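Local coordinates for protein endo-beta-1,4-mannanase (Alicyclobacillus acidocaldarius, PDB 4CD8) that hydrolyses internal beta-1,4-mannosidic linkages of mannans as a TIM-barrel endo-mannanase of glycoside hydrolase family 113, at residues Leu54-His57 with Pro58-Ala62; Val69-Asp73 with Asp74-Ser78; Val213-Leu216 with Arg217-Glu221; Ala267-Asp271 with Glu272-Lys276; Leu287-Arg290 with Glu291-Ser294. All blocks are in the same frame, centred on the assembly; numbering follows the deposited sequence.

The five contacts are local turns, caps and helix rungs spread over the outer layer and loops of one TIM barrel. Contacts 1 and 2 follow each other along the chain and meet where L54 CD1 packs on V69 CG1 at 3.7 Å. Contacts 3 and 4, with centres about 10 Å apart, are joined by a salt bridge of 3.0 Å from R217 NH1 to E272 OE1; contact 4 lies across the centre of the chain from contacts 1 and 2. Contact 5 stands apart, its nearest atoms about 14 Å from contact 2. The bound mannose is about 8 Å from the side chain of L54, 12 Å from Y288 and 14 Å from V71.

Contact 1: residues Leu54-His57 with Pro58-Ala62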
# COMPACT_ATOMS: atom_id res chain seq x y z
N LEU A 54 -1.99 -2.70 15.54
CA LEU A 54 -3.28 -3.30 15.87
C LEU A 54 -4.08 -2.45 16.84
O LEU A 54 -3.59 -2.04 17.90
CB LEU A 54 -3.11 -4.72 16.46
CG LEU A 54 -2.56 -5.79 15.51
CD1 LEU A 54 -2.31 -7.09 16.29
CD2 LEU A 54 -3.55 -6.03 14.36
N MET A 55 -5.33 -2.24 16.47
CA MET A 55 -6.30 -1.64 17.32
C MET A 55 -7.06 -2.73 18.00
O MET A 55 -7.47 -3.71 17.37
CB MET A 55 -7.25 -0.75 16.55
CG MET A 55 -6.58 0.56 16.18
SD MET A 55 -7.49 1.51 14.95
CE MET A 55 -8.93 1.99 15.93
N GLU A 56 -7.24 -2.52 19.28
CA GLU A 56 -7.95 -3.41 20.13
C GLU A 56 -9.42 -3.53 19.64
O GLU A 56 -9.96 -4.62 19.55
CB GLU A 56 -7.82 -2.86 21.56
CG GLU A 56 -8.33 -3.77 22.64
CD GLU A 56 -7.32 -4.78 23.16
OE1 GLU A 56 -6.15 -4.84 22.72
OE2 GLU A 56 -7.76 -5.51 24.08
N HIS A 57 -10.06 -2.43 19.27
CA HIS A 57 -11.38 -2.52 18.64
C HIS A 57 -11.49 -1.23 17.85
O HIS A 57 -10.68 -0.33 18.03
CB HIS A 57 -12.54 -2.64 19.67
CG HIS A 57 -12.84 -4.05 20.14
ND1 HIS A 57 -13.40 -5.02 19.33
CD2 HIS A 57 -12.72 -4.61 21.37
CE1 HIS A 57 -13.58 -6.13 20.03
NE2 HIS A 57 -13.18 -5.90 21.27
N PRO A 58 -12.49 -1.14 16.99
CA PRO A 58 -12.60 -0.03 16.02
C PRO A 58 -13.10 1.28 16.61
O PRO A 58 -12.97 2.31 15.96
CB PRO A 58 -13.58 -0.55 14.98
CG PRO A 58 -14.39 -1.57 15.69
CD PRO A 58 -13.48 -2.20 16.69
N GLY A 59 -13.61 1.27 17.84
CA GLY A 59 -13.96 2.45 18.60
C GLY A 59 -13.05 2.73 19.78
O GLY A 59 -13.39 3.54 20.63
N ASP A 60 -11.88 2.06 19.83
CA ASP A 60 -10.86 2.30 20.87
C ASP A 60 -9.66 3.07 20.24
O ASP A 60 -9.13 2.66 19.21
CB ASP A 60 -10.45 0.93 21.46
CG ASP A 60 -9.43 1.01 22.57
OD1 ASP A 60 -8.75 2.05 22.73
OD2 ASP A 60 -9.32 0.01 23.32
N PRO A 61 -9.28 4.22 20.82
CA PRO A 61 -8.20 4.98 20.18
C PRO A 61 -6.79 4.38 20.29
O PRO A 61 -5.84 4.89 19.69
CB PRO A 61 -8.23 6.33 20.93
CG PRO A 61 -8.82 6.00 22.27
CD PRO A 61 -9.85 4.95 21.96
N ALA A 62 -6.64 3.32 21.08
CA ALA A 62 -5.34 2.69 21.30
C ALA A 62 -4.86 1.97 20.07
O ALA A 62 -5.64 1.27 19.42
CB ALA A 62 -5.43 1.71 22.47
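The methyl end of M55 lies against backbone carbonyl oxygens of the loop that follows: its CE is 3.4 Å from D60 O, while M55 CG rests 3.4 Å from A62 O. A bend at chi3 (69°) turns the methyl back toward the 58-62 segment. V96 of strand 89-98 and W123 of helix 120-140 also touch this buried side chain. The loop itself reverses direction through a type I beta turn from H57 to D60, closed by D60 N donating to H57 O at 3.2 Å; the donor stands well above the carbonyl plane instead of on a lone pair. D60 then begins an Asx turn. Its carboxylate swings away from its own backbone N (chi1 -179°), and OD1 accepts from A62 N at 3.0 Å, met from above the carboxylate plane. The other oxygen, D60 OD2, comes within 3.7 Å of E56 CB, and the two acidic side chains run alongside each other with carboxylate planes 63° apart. In the conformer given, H57 ND1 is hydrogen-bonded to D100. E56 OE2 and D60 OD2 stay 5.8 Å apart, and a weak, long ion pair from E56 to R99 probably eases the like-charge repulsion just past the end of strand 46-55.

Contact 2: residues Val69-Asp73 with Asp74-Ser78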
# COMPACT_ATOMS: atom_id res chain seq x y z
N VAL A 69 4.22 -6.80 18.60
CA VAL A 69 3.18 -6.91 17.59
C VAL A 69 3.77 -6.86 16.20
O VAL A 69 3.67 -7.83 15.43
CB VAL A 69 2.15 -5.79 17.78
CG1 VAL A 69 1.14 -5.76 16.63
CG2 VAL A 69 1.50 -5.95 19.17
N THR A 70 4.45 -5.76 15.89
CA THR A 70 4.99 -5.58 14.55
C THR A 70 6.50 -5.84 14.49
O THR A 70 7.19 -5.92 15.51
CB THR A 70 4.76 -4.13 14.01
OG1 THR A 70 5.65 -3.23 14.70
CG2 THR A 70 3.36 -3.71 14.24
N VAL A 71 7.00 -5.87 13.26
CA VAL A 71 8.43 -5.82 13.00
C VAL A 71 9.06 -4.67 13.81
O VAL A 71 8.46 -3.64 14.01
CB VAL A 71 8.74 -5.62 11.50
CG1 VAL A 71 8.47 -6.90 10.75
CG2 VAL A 71 7.94 -4.48 10.89
N SER A 72 10.22 -4.94 14.37
CA SER A 72 10.98 -3.95 15.09
C SER A 72 11.53 -2.89 14.16
O SER A 72 11.63 -3.10 12.94
CB SER A 72 12.15 -4.57 15.82
OG SER A 72 13.08 -5.09 14.91
N ASP A 73 11.92 -1.76 14.74
CA ASP A 73 12.59 -0.74 13.94
C ASP A 73 13.84 -1.34 13.23
O ASP A 73 14.15 -1.01 12.07
CB ASP A 73 13.03 0.42 14.82
CG ASP A 73 11.87 1.27 15.37
OD1 ASP A 73 10.69 1.06 14.97
OD2 ASP A 73 12.16 2.18 16.21
N ASP A 74 14.61 -2.18 13.92
CA ASP A 74 15.78 -2.83 13.31
C ASP A 74 15.43 -3.75 12.15
O ASP A 74 16.17 -3.83 11.17
CB ASP A 74 16.54 -3.66 14.35
CG ASP A 74 17.40 -2.82 15.32
OD1 ASP A 74 17.55 -1.61 15.14
OD2 ASP A 74 17.94 -3.41 16.29
N GLU A 75 14.30 -4.46 12.26
CA GLU A 75 13.82 -5.29 11.15
C GLU A 75 13.47 -4.44 9.94
O GLU A 75 13.76 -4.83 8.81
CB GLU A 75 12.59 -6.08 11.54
CG GLU A 75 12.90 -7.30 12.39
CD GLU A 75 11.64 -8.12 12.63
OE1 GLU A 75 11.34 -9.02 11.79
OE2 GLU A 75 10.94 -7.83 13.64
N ILE A 76 12.81 -3.31 10.20
CA ILE A 76 12.51 -2.35 9.12
C ILE A 76 13.81 -1.85 8.47
O ILE A 76 13.94 -1.88 7.22
CB ILE A 76 11.63 -1.19 9.62
CG1 ILE A 76 10.28 -1.72 10.09
CG2 ILE A 76 11.46 -0.14 8.51
CD1 ILE A 76 9.43 -0.72 10.84
N ALA A 77 14.75 -1.43 9.28
CA ALA A 77 16.04 -0.99 8.76
C ALA A 77 16.75 -2.06 7.97
O ALA A 77 17.32 -1.77 6.93
CB ALA A 77 16.93 -0.47 9.88
N SER A 78 16.70 -3.31 8.46
CA SER A 78 17.33 -4.40 7.74
C SER A 78 16.72 -4.59 6.35
O SER A 78 17.45 -4.82 5.37
CB SER A 78 17.25 -5.72 8.53
OG SER A 78 18.04 -5.60 9.68
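The backbone arrives extended through V71 and S72 and turns helical at D73, where the first helical rungs run from I76 N to S72 O and from A77 N to D73 O. S72 occupies the N-cap. Its OG sits between its own backbone N and carbonyl carbon (chi1 66°), and from there it accepts from E75 N at 3.0 Å. In return, the E75 side chain, extended beyond CG, runs back past the serine and its OE2 accepts from S72 N at 3.1 Å, the N-H pointing well at the oxygen (162°) but arriving from above the carboxylate plane. The two side chains also touch directly, with S72 OG 3.4 Å from E75 CG. The same carboxylate is gripped from the loop between strand 13-18 and helix 30-40, where G25 N bonds OE2 and the amides of W27 and G28 bond OE1 weakly; this cluster of N-H groups would be expected to favour the charged form. V71 lies against the acid obliquely, CG1 3.7 Å from E75 OE1, while its other methyl, CG2, meets I76 CG1 at 3.7 Å with the two side chains crossing at about a right angle. F51 of strand 46-55 touches both V71 and I76, and Y134 and V137 of helix 120-140 also pack on I76. D73 OD1 is hydrogen-bonded to H133 NE2 of that helix. The reciprocal pair of S72 and E75 is a capping box, here starting helix 73-85 of the barrel's outer layer.

Contact 3: residues Val213-Leu216 with Arg217-Glu221; sequences VPVL and REVAE
Helix 209-223, the crossover of the beta-alpha-beta unit between strands 197-201 and 227-232, holds this contact on successive turns. R217 swings back over the preceding turn: CG leaves anti to the backbone N (chi1 180°), the chain bends at chi3, and NH2 comes to 3.6 Å from P214 CA. The guanidinium approaches P214 and V213 obliquely, its NH1 4.2 Å from V213 CG1. A water in the plane of the guanidinium links it to the backbone, accepting from R217 NE at 2.8 Å and donating to P214 O at 3.0 Å. That carbonyl also accepts from E218 N at 2.9 Å, so it is gripped twice. NH1 forms a salt bridge with E272, in the loop before strand 275-283, which ties the helix to that loop. V215 meets two residues of the next turn: its CG2 lies 4.1 Å from E218 OE1, and its CG1 is 4.2 Å from V219 CG2, the side chains crossing in both pairs. L216 packs inward on F229 and A220 on L227, both of strand 227-232.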
# COMPACT_ATOMS: atom_id res chain seq x y z
N VAL A 213 -11.23 5.19 -15.54
CA VAL A 213 -10.06 5.96 -15.94
C VAL A 213 -10.33 7.46 -16.06
O VAL A 213 -9.54 8.25 -15.54
CB VAL A 213 -9.43 5.37 -17.23
CG1 VAL A 213 -8.37 6.31 -17.77
CG2 VAL A 213 -8.77 4.03 -16.93
N PRO A 214 -11.47 7.87 -16.67
CA PRO A 214 -11.65 9.31 -16.82
C PRO A 214 -11.71 10.06 -15.52
O PRO A 214 -11.21 11.20 -15.42
CB PRO A 214 -12.98 9.42 -17.57
CG PRO A 214 -13.10 8.15 -18.33
CD PRO A 214 -12.44 7.11 -17.47
N VAL A 215 -12.29 9.45 -14.49
CA VAL A 215 -12.37 10.12 -13.20
C VAL A 215 -10.98 10.20 -12.56
O VAL A 215 -10.64 11.21 -11.95
CB VAL A 215 -13.35 9.42 -12.26
CG1 VAL A 215 -13.30 10.06 -10.87
CG2 VAL A 215 -14.75 9.49 -12.84
N LEU A 216 -10.17 9.17 -12.72
CA LEU A 216 -8.82 9.18 -12.19
C LEU A 216 -8.02 10.31 -12.84
O LEU A 216 -7.31 11.07 -12.13
CB LEU A 216 -8.14 7.84 -12.42
CG LEU A 216 -8.78 6.62 -11.75
CD1 LEU A 216 -8.04 5.35 -12.13
CD2 LEU A 216 -8.84 6.76 -10.24
N ARG A 217 -8.14 10.42 -14.17
CA ARG A 217 -7.48 11.53 -14.87
C ARG A 217 -7.95 12.86 -14.32
O ARG A 217 -7.14 13.78 -14.04
CB ARG A 217 -7.75 11.44 -16.37
CG ARG A 217 -7.11 12.54 -17.20
CD ARG A 217 -7.26 12.32 -18.71
NE ARG A 217 -8.45 11.56 -19.03
CZ ARG A 217 -8.48 10.36 -19.60
NH1 ARG A 217 -7.38 9.71 -19.97
NH2 ARG A 217 -9.65 9.79 -19.81
N GLU A 218 -9.26 13.00 -14.19
CA GLU A 218 -9.84 14.26 -13.70
C GLU A 218 -9.39 14.64 -12.31
O GLU A 218 -9.17 15.81 -12.01
CB GLU A 218 -11.37 14.22 -13.80
CG GLU A 218 -11.84 14.07 -15.25
CD GLU A 218 -13.21 13.41 -15.43
OE1 GLU A 218 -13.96 13.23 -14.45
OE2 GLU A 218 -13.55 13.08 -16.59
N VAL A 219 -9.25 13.65 -11.44
CA VAL A 219 -8.78 13.90 -10.09
C VAL A 219 -7.33 14.38 -10.12
O VAL A 219 -6.98 15.40 -9.48
CB VAL A 219 -8.88 12.62 -9.22
CG1 VAL A 219 -8.10 12.79 -7.91
CG2 VAL A 219 -10.34 12.30 -8.91
N ALA A 220 -6.47 13.70 -10.86
CA ALA A 220 -5.08 14.15 -10.97
C ALA A 220 -5.01 15.57 -11.52
O ALA A 220 -4.30 16.44 -10.99
CB ALA A 220 -4.30 13.20 -11.85
N GLU A 221 -5.76 15.82 -12.59
CA GLU A 221 -5.68 17.12 -13.24
C GLU A 221 -6.30 18.21 -12.36
O GLU A 221 -5.71 19.31 -12.20
CB GLU A 221 -6.29 16.98 -14.62
CG GLU A 221 -5.35 16.12 -15.50
CD GLU A 221 -5.82 15.88 -16.95
OE1 GLU A 221 -7.03 16.05 -17.23
OE2 GLU A 221 -4.98 15.49 -17.81
O HOH W 1 -11.01 12.25 -18.20

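Contact 4: residues Ala267-Asp271 with Glu272-Lys276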
# COMPACT_ATOMS: atom_id res chain seq x y z
N ALA A 267 -4.49 -2.79 -20.11
CA ALA A 267 -5.16 -2.33 -21.34
C ALA A 267 -5.88 -1.01 -21.11
O ALA A 267 -5.92 -0.14 -22.01
CB ALA A 267 -6.16 -3.37 -21.85
N ALA A 268 -6.45 -0.86 -19.92
CA ALA A 268 -7.24 0.33 -19.58
C ALA A 268 -6.42 1.62 -19.33
O ALA A 268 -6.86 2.72 -19.72
CB ALA A 268 -8.14 0.04 -18.40
N MET A 269 -5.24 1.50 -18.72
CA MET A 269 -4.51 2.67 -18.24
C MET A 269 -3.76 3.31 -19.39
O MET A 269 -3.02 2.64 -20.07
CB MET A 269 -3.52 2.31 -17.11
CG MET A 269 -4.18 1.88 -15.81
SD MET A 269 -5.45 3.00 -15.20
CE MET A 269 -4.48 4.45 -14.76
N PRO A 270 -3.95 4.62 -19.60
CA PRO A 270 -3.30 5.25 -20.75
C PRO A 270 -1.85 5.63 -20.45
O PRO A 270 -1.42 5.61 -19.30
CB PRO A 270 -4.14 6.50 -20.97
CG PRO A 270 -4.61 6.88 -19.61
CD PRO A 270 -4.81 5.57 -18.88
N ASP A 271 -1.09 5.96 -21.50
CA ASP A 271 0.27 6.41 -21.32
C ASP A 271 0.21 7.94 -21.29
O ASP A 271 0.48 8.59 -22.29
CB ASP A 271 1.16 5.88 -22.44
CG ASP A 271 2.61 6.32 -22.30
OD1 ASP A 271 2.98 6.81 -21.21
OD2 ASP A 271 3.34 6.20 -23.26
N GLU A 272 -0.17 8.45 -20.12
CA GLU A 272 -0.32 9.90 -19.94
C GLU A 272 0.44 10.34 -18.71
O GLU A 272 0.54 9.60 -17.74
CB GLU A 272 -1.80 10.26 -19.85
CG GLU A 272 -2.49 10.02 -21.17
CD GLU A 272 -3.99 10.18 -21.12
OE1 GLU A 272 -4.54 10.58 -20.08
OE2 GLU A 272 -4.62 9.90 -22.14
N PRO A 273 0.98 11.58 -18.73
CA PRO A 273 1.90 12.02 -17.65
C PRO A 273 1.34 12.08 -16.22
O PRO A 273 2.11 12.05 -15.26
CB PRO A 273 2.39 13.40 -18.12
CG PRO A 273 1.51 13.79 -19.29
CD PRO A 273 0.93 12.53 -19.86
N TRP A 274 0.02 12.22 -16.09
CA TRP A 274 -0.64 12.28 -14.77
C TRP A 274 -0.61 10.97 -14.00
O TRP A 274 -0.77 10.97 -12.78
CB TRP A 274 -2.10 12.75 -14.90
CG TRP A 274 -2.95 11.82 -15.69
CD1 TRP A 274 -3.19 11.89 -17.03
CD2 TRP A 274 -3.64 10.66 -15.21
NE1 TRP A 274 -3.99 10.86 -17.41
CE2 TRP A 274 -4.29 10.09 -16.32
CE3 TRP A 274 -3.79 10.06 -13.95
CZ2 TRP A 274 -5.05 8.93 -16.23
CZ3 TRP A 274 -4.57 8.91 -13.86
CH2 TRP A 274 -5.18 8.36 -14.99
N PHE A 275 -0.39 9.88 -14.71
CA PHE A 275 -0.39 8.56 -14.08
C PHE A 275 1.06 8.09 -13.86
O PHE A 275 1.86 7.99 -14.80
CB PHE A 275 -1.12 7.56 -14.93
CG PHE A 275 -1.14 6.18 -14.35
CD1 PHE A 275 -1.61 5.98 -13.09
CD2 PHE A 275 -0.65 5.10 -15.07
CE1 PHE A 275 -1.63 4.70 -12.54
CE2 PHE A 275 -0.69 3.83 -14.55
CZ PHE A 275 -1.17 3.64 -13.26
N LYS A 276 1.37 7.79 -12.61
CA LYS A 276 2.74 7.48 -12.24
C LYS A 276 2.97 6.03 -11.79
O LYS A 276 4.05 5.70 -11.38
CB LYS A 276 3.22 8.46 -11.18
CG LYS A 276 3.59 9.80 -11.78
CD LYS A 276 4.89 9.73 -12.56
CE LYS A 276 5.31 11.14 -12.93
NZ LYS A 276 6.45 11.14 -13.88
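E272, M269 and P270 carry most of this turn between helix 255-268 and strand 275-283. E272 slants its extended side chain across the P270 ring, with E272 OE2 3.6 Å from P270 CB and E272 CD 3.7 Å from P270 CG. Its other oxygen, OE1, accepts from W274 NE1 at 2.7 Å through the anti lone pair, lying almost in the indole plane, and the bond is nearly straight (167°). The bond helps fix the indole's rotation, and with OE1 also held by R217 the carboxylate is probably kept charged. The backbone makes a type I beta turn from E272 to F275, while the hydrogen bond from E272 N to P270 O just before it is weak. In the barrel this is a helix-to-strand loop, where the chain leaves the outer layer and enters the strand at F275. M269 is the first residue past the helix, and its chain, bent at both chi2 and chi3, folds its methyl over the F275 ring. CE sits 3.5 Å from the ring centroid, only 6° off the normal, a CH-pi contact, with SD 4.9 Å away above the same ring in a Met-aromatic arrangement. M269 CE is also 4.0 Å from W274 CH2, and P270 CG is 4.0 Å from W274 CZ2. F229 of strand 227-232 touches both M269 and F275.

Contact 5: residues Leu287-Arg290 with Glu291-Ser294; sequences LYPR and EAAS
Y288 brings its ring obliquely against A293: CE1 comes to 3.7 Å from A293 CA and 3.8 Å from A293 CB. A chi1 of 54° folds the ring back toward residues 292-293, while Y288 CB meets A292 CB at 4.3 Å. The hydroxyl at the far end is hydrogen-bonded to the carbonyl of Y302, so the ring bridges two parts of the long loop between strand 275-283 and helix 305-317. The stretch 291-294 belongs to a 3-10 segment, whose i to i+3 bonds are A292 N to P289 O at 2.9 Å and A293 N to R290 O at 3.1 Å. Both donors stand above the carbonyl planes, off the lone pairs, as the tight winding brings them in at a steep angle. P289 and E291 run alongside one another: the glutamate chain, bent at chi2 (75°), brings OE2 to 3.6 Å from P289 CG. On the same proline, CD is 4.1 Å from A292 CB, so the ring touches both residues. R290 directs its own side chain away from the turn, and its NH2 forms a salt bridge with E307 of helix 305-317, tying this exposed segment to the last helix of the chain.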
# COMPACT_ATOMS: atom_id res chain seq x y z
N LEU A 287 8.32 -16.84 0.66
CA LEU A 287 7.96 -17.05 -0.72
C LEU A 287 7.98 -18.52 -1.05
O LEU A 287 8.91 -19.24 -0.71
CB LEU A 287 8.93 -16.30 -1.64
CG LEU A 287 8.67 -16.29 -3.16
CD1 LEU A 287 7.34 -15.60 -3.44
CD2 LEU A 287 9.80 -15.57 -3.90
N TYR A 288 6.93 -18.94 -1.72
CA TYR A 288 6.83 -20.33 -2.19
C TYR A 288 7.79 -20.55 -3.39
O TYR A 288 8.13 -19.57 -4.12
CB TYR A 288 5.37 -20.63 -2.57
CG TYR A 288 4.77 -19.66 -3.56
CD1 TYR A 288 5.00 -19.79 -4.92
CD2 TYR A 288 3.98 -18.60 -3.11
CE1 TYR A 288 4.47 -18.87 -5.81
CE2 TYR A 288 3.44 -17.68 -3.98
CZ TYR A 288 3.67 -17.82 -5.33
OH TYR A 288 3.12 -16.87 -6.19
N PRO A 289 8.25 -21.80 -3.59
CA PRO A 289 9.06 -22.12 -4.77
C PRO A 289 8.19 -21.97 -6.02
O PRO A 289 6.98 -22.16 -5.98
CB PRO A 289 9.50 -23.58 -4.55
CG PRO A 289 8.61 -24.13 -3.47
CD PRO A 289 7.98 -22.98 -2.73
N ARG A 290 8.81 -21.62 -7.14
CA ARG A 290 8.09 -21.36 -8.38
C ARG A 290 7.13 -22.48 -8.77
O ARG A 290 6.02 -22.21 -9.20
CB ARG A 290 9.07 -21.16 -9.53
CG ARG A 290 10.14 -20.12 -9.26
CD ARG A 290 10.87 -19.84 -10.56
NE ARG A 290 9.90 -19.25 -11.44
CZ ARG A 290 9.80 -17.96 -11.73
NH1 ARG A 290 10.68 -17.06 -11.29
NH2 ARG A 290 8.82 -17.58 -12.52
N GLU A 291 7.57 -23.73 -8.61
CA GLU A 291 6.74 -24.87 -9.00
C GLU A 291 5.44 -24.98 -8.18
O GLU A 291 4.47 -25.61 -8.64
CB GLU A 291 7.54 -26.18 -8.94
CG GLU A 291 8.13 -26.56 -7.58
CD GLU A 291 7.13 -27.08 -6.56
OE1 GLU A 291 6.07 -27.63 -6.96
OE2 GLU A 291 7.43 -26.95 -5.35
N ALA A 292 5.42 -24.36 -7.00
CA ALA A 292 4.25 -24.43 -6.12
C ALA A 292 3.22 -23.35 -6.44
O ALA A 292 2.18 -23.25 -5.78
CB ALA A 292 4.67 -24.36 -4.65
N ALA A 293 3.51 -22.52 -7.46
CA ALA A 293 2.64 -21.38 -7.83
C ALA A 293 1.23 -21.83 -8.21
O ALA A 293 0.24 -21.13 -7.95
CB ALA A 293 3.28 -20.61 -8.99
N SER A 294 1.14 -23.02 -8.81
CA SER A 294 -0.15 -23.62 -9.25
C SER A 294 -1.11 -23.96 -8.08
O SER A 294 -2.33 -24.11 -8.29
CB SER A 294 0.06 -24.85 -10.20
OG SER A 294 0.92 -25.88 -9.68